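Local structure of transcriptional regulator, LRP/AsnC family (Neisseria meningitidis, 2P5V) at residues G[69-74]-G[111-116]. The protein probably binds specific DNA sequences as a transcription regulator of the Lrp/AsnC family, joining a winged helix-turn-helix to an alpha/beta domain in an oligomer that carries calcium. Residues are numbered along the deposited sequence; the frame is centred on the assembly and turned at random.
Sequences GLQAFI and LLQAFF
With CG anti to the backbone N (chi1 179° in Q71, -163° in Q113) and an extended chain beyond, each glutamine lies alongside the phenylalanine paired with it in a non-hydrogen-bonded antiparallel pair. Q71 CG sits 4.1 Å from the centroid of the F115 ring, and Q113 CG repeats this over one face of F73 at 4.0 Å from its centroid. Glutamine suits both places: its methylenes make CH-pi contacts, while the amide at its end suits a residue that stays partly exposed. The other face is apolar, with L70, A72 and I74 beside F116, A114 and L112. I74 CB packs 4.1 Å from L112 CB, and the short alanine side chains let larger groups approach diagonally, A72 CB to F116 CE2 at 4.4 Å and I74 CD1 to A114 CB at 4.3 Å. F122 of helix 119-130 packs on L70, A72 and I74 and meets the F116 ring edge-to-face. Six backbone bonds join the strands; the straightest, A72 N to A114 O, is 2.8 Å long at 174°. Where strand 70-74 begins, G69 and L70 both face F116, a classic beta bulge. Antiparallel strands with helix 119-130 on one face and a second subunit on the other are consistent with the Lrp/AsnC ligand-binding domain, a member of the dimeric alpha/beta-barrel group.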
ATOM      1  N   GLY G  69       7.221  28.333  -8.047  1.00 55.21           N
ATOM      2  CA  GLY G  69       7.071  27.936  -6.653  1.00 56.93           C
ATOM      3  C   GLY G  69       6.748  26.473  -6.397  1.00 54.27           C
ATOM      4  O   GLY G  69       6.955  25.998  -5.299  1.00 58.83           O
ATOM      5  N   LEU G  70       6.241  25.758  -7.402  1.00 53.32           N
ATOM      6  CA  LEU G  70       5.774  24.376  -7.234  1.00 52.04           C
ATOM      7  C   LEU G  70       6.757  23.394  -7.875  1.00 48.93           C
ATOM      8  O   LEU G  70       6.902  23.367  -9.091  1.00 55.90           O
ATOM      9  CB  LEU G  70       4.386  24.200  -7.882  1.00 53.78           C
ATOM     10  CG  LEU G  70       3.235  23.492  -7.151  1.00 58.13           C
ATOM     11  CD1 LEU G  70       2.330  22.726  -8.148  1.00 44.03           C
ATOM     12  CD2 LEU G  70       3.729  22.570  -6.052  1.00 47.45           C
ATOM     13  N   GLN G  71       7.433  22.602  -7.047  1.00 52.37           N
ATOM     14  CA  GLN G  71       8.297  21.525  -7.515  1.00 48.69           C
ATOM     15  C   GLN G  71       7.637  20.191  -7.202  1.00 45.09           C
ATOM     16  O   GLN G  71       7.396  19.871  -6.038  1.00 44.82           O
ATOM     17  CB  GLN G  71       9.665  21.593  -6.851  1.00 48.45           C
ATOM     18  CG  GLN G  71      10.601  20.467  -7.310  1.00 52.17           C
ATOM     19  CD  GLN G  71      12.029  20.670  -6.870  1.00 53.43           C
ATOM     20  OE1 GLN G  71      12.319  21.464  -5.968  1.00 65.24           O
ATOM     21  NE2 GLN G  71      12.931  19.944  -7.499  1.00 62.43           N
ATOM     22  N   ALA G  72       7.357  19.422  -8.251  1.00 51.75           N
ATOM     23  CA  ALA G  72       6.627  18.158  -8.140  1.00 43.60           C
ATOM     24  C   ALA G  72       7.514  16.957  -8.442  1.00 47.20           C
ATOM     25  O   ALA G  72       8.340  16.993  -9.361  1.00 46.55           O
ATOM     26  CB  ALA G  72       5.426  18.167  -9.086  1.00 43.63           C
ATOM     27  N   PHE G  73       7.347  15.903  -7.644  1.00 46.41           N
ATOM     28  CA  PHE G  73       7.841  14.578  -7.988  1.00 47.03           C
ATOM     29  C   PHE G  73       6.639  13.741  -8.408  1.00 44.70           C
ATOM     30  O   PHE G  73       5.752  13.478  -7.601  1.00 47.68           O
ATOM     31  CB  PHE G  73       8.545  13.957  -6.797  1.00 51.18           C
ATOM     32  CG  PHE G  73       9.889  14.554  -6.531  1.00 50.62           C
ATOM     33  CD1 PHE G  73      11.025  13.997  -7.092  1.00 52.11           C
ATOM     34  CD2 PHE G  73      10.017  15.696  -5.759  1.00 46.63           C
ATOM     35  CE1 PHE G  73      12.275  14.553  -6.860  1.00 58.75           C
ATOM     36  CE2 PHE G  73      11.262  16.255  -5.522  1.00 49.72           C
ATOM     37  CZ  PHE G  73      12.389  15.682  -6.068  1.00 53.11           C
ATOM     38  N   ILE G  74       6.585  13.362  -9.681  1.00 50.48           N
ATOM     39  CA  ILE G  74       5.420  12.654 -10.224  1.00 44.41           C
ATOM     40  C   ILE G  74       5.764  11.191 -10.469  1.00 44.75           C
ATOM     41  O   ILE G  74       6.747  10.874 -11.139  1.00 43.08           O
ATOM     42  CB  ILE G  74       4.910  13.288 -11.531  1.00 46.21           C
ATOM     43  CG1 ILE G  74       4.719  14.800 -11.353  1.00 45.81           C
ATOM     44  CG2 ILE G  74       3.605  12.627 -11.973  1.00 39.10           C
ATOM     45  CD1 ILE G  74       4.508  15.567 -12.652  1.00 50.25           C
ATOM     46  N   LEU G 111       9.744   7.920 -12.479  1.00 47.58           N
ATOM     47  CA  LEU G 111       9.721   9.075 -11.581  1.00 45.55           C
ATOM     48  C   LEU G 111      10.128  10.339 -12.320  1.00 47.07           C
ATOM     49  O   LEU G 111      11.213  10.406 -12.885  1.00 48.76           O
ATOM     50  CB  LEU G 111      10.640   8.876 -10.399  1.00 46.83           C
ATOM     51  CG  LEU G 111      10.530  10.019  -9.376  1.00 55.43           C
ATOM     52  CD1 LEU G 111       9.105  10.103  -8.712  1.00 43.06           C
ATOM     53  CD2 LEU G 111      11.629   9.873  -8.338  1.00 47.84           C
ATOM     54  N   LEU G 112       9.248  11.339 -12.285  1.00 46.48           N
ATOM     55  CA  LEU G 112       9.437  12.601 -12.974  1.00 48.14           C
ATOM     56  C   LEU G 112       9.624  13.724 -11.958  1.00 49.91           C
ATOM     57  O   LEU G 112       9.011  13.721 -10.894  1.00 51.02           O
ATOM     58  CB  LEU G 112       8.233  12.907 -13.858  1.00 41.67           C
ATOM     59  CG  LEU G 112       8.060  12.090 -15.146  1.00 53.04           C
ATOM     60  CD1 LEU G 112       7.947  10.605 -14.866  1.00 50.12           C
ATOM     61  CD2 LEU G 112       6.831  12.579 -15.894  1.00 50.44           C
ATOM     62  N   GLN G 113      10.478  14.682 -12.290  1.00 51.18           N
ATOM     63  CA  GLN G 113      10.690  15.854 -11.446  1.00 50.31           C
ATOM     64  C   GLN G 113      10.364  17.065 -12.324  1.00 46.80           C
ATOM     65  O   GLN G 113      10.908  17.204 -13.421  1.00 50.89           O
ATOM     66  CB  GLN G 113      12.131  15.874 -10.911  1.00 48.32           C
ATOM     67  CG  GLN G 113      12.367  16.813  -9.714  1.00 61.84           C
ATOM     68  CD  GLN G 113      13.780  16.721  -9.111  1.00 57.22           C
ATOM     69  OE1 GLN G 113      14.477  15.705  -9.232  1.00 62.04           O
ATOM     70  NE2 GLN G 113      14.199  17.794  -8.451  1.00 69.56           N
ATOM     71  N   ALA G 114       9.432  17.904 -11.866  1.00 49.22           N
ATOM     72  CA  ALA G 114       8.866  18.967 -12.710  1.00 44.95           C
ATOM     73  C   ALA G 114       8.604  20.252 -11.940  1.00 44.95           C
ATOM     74  O   ALA G 114       8.391  20.230 -10.732  1.00 50.91           O
ATOM     75  CB  ALA G 114       7.577  18.495 -13.368  1.00 40.33           C
ATOM     76  N   PHE G 115       8.596  21.370 -12.661  1.00 47.83           N
ATOM     77  CA  PHE G 115       8.419  22.678 -12.048  1.00 42.45           C
ATOM     78  C   PHE G 115       7.228  23.420 -12.617  1.00 41.85           C
ATOM     79  O   PHE G 115       6.996  23.402 -13.828  1.00 43.48           O
ATOM     80  CB  PHE G 115       9.673  23.508 -12.255  1.00 45.40           C
ATOM     81  CG  PHE G 115      10.696  23.329 -11.179  1.00 44.98           C
ATOM     82  CD1 PHE G 115      10.631  24.082 -10.014  1.00 54.70           C
ATOM     83  CD2 PHE G 115      11.729  22.423 -11.330  1.00 57.21           C
ATOM     84  CE1 PHE G 115      11.592  23.938  -9.021  1.00 50.82           C
ATOM     85  CE2 PHE G 115      12.690  22.271 -10.334  1.00 55.49           C
ATOM     86  CZ  PHE G 115      12.620  23.038  -9.184  1.00 52.53           C
ATOM     87  N   PHE G 116       6.483  24.082 -11.732  1.00 46.59           N
ATOM     88  CA  PHE G 116       5.292  24.851 -12.111  1.00 43.95           C
ATOM     89  C   PHE G 116       5.211  26.089 -11.272  1.00 40.84           C
ATOM     90  O   PHE G 116       5.852  26.170 -10.219  1.00 46.01           O
ATOM     91  CB  PHE G 116       4.030  24.006 -11.928  1.00 51.15           C
ATOM     92  CG  PHE G 116       4.064  22.722 -12.692  1.00 37.39           C
ATOM     93  CD1 PHE G 116       3.531  22.645 -13.970  1.00 45.53           C
ATOM     94  CD2 PHE G 116       4.676  21.609 -12.153  1.00 42.13           C
ATOM     95  CE1 PHE G 116       3.593  21.459 -14.687  1.00 47.90           C
ATOM     96  CE2 PHE G 116       4.738  20.424 -12.856  1.00 46.53           C
ATOM     97  CZ  PHE G 116       4.198  20.347 -14.127  1.00 46.19           C
TER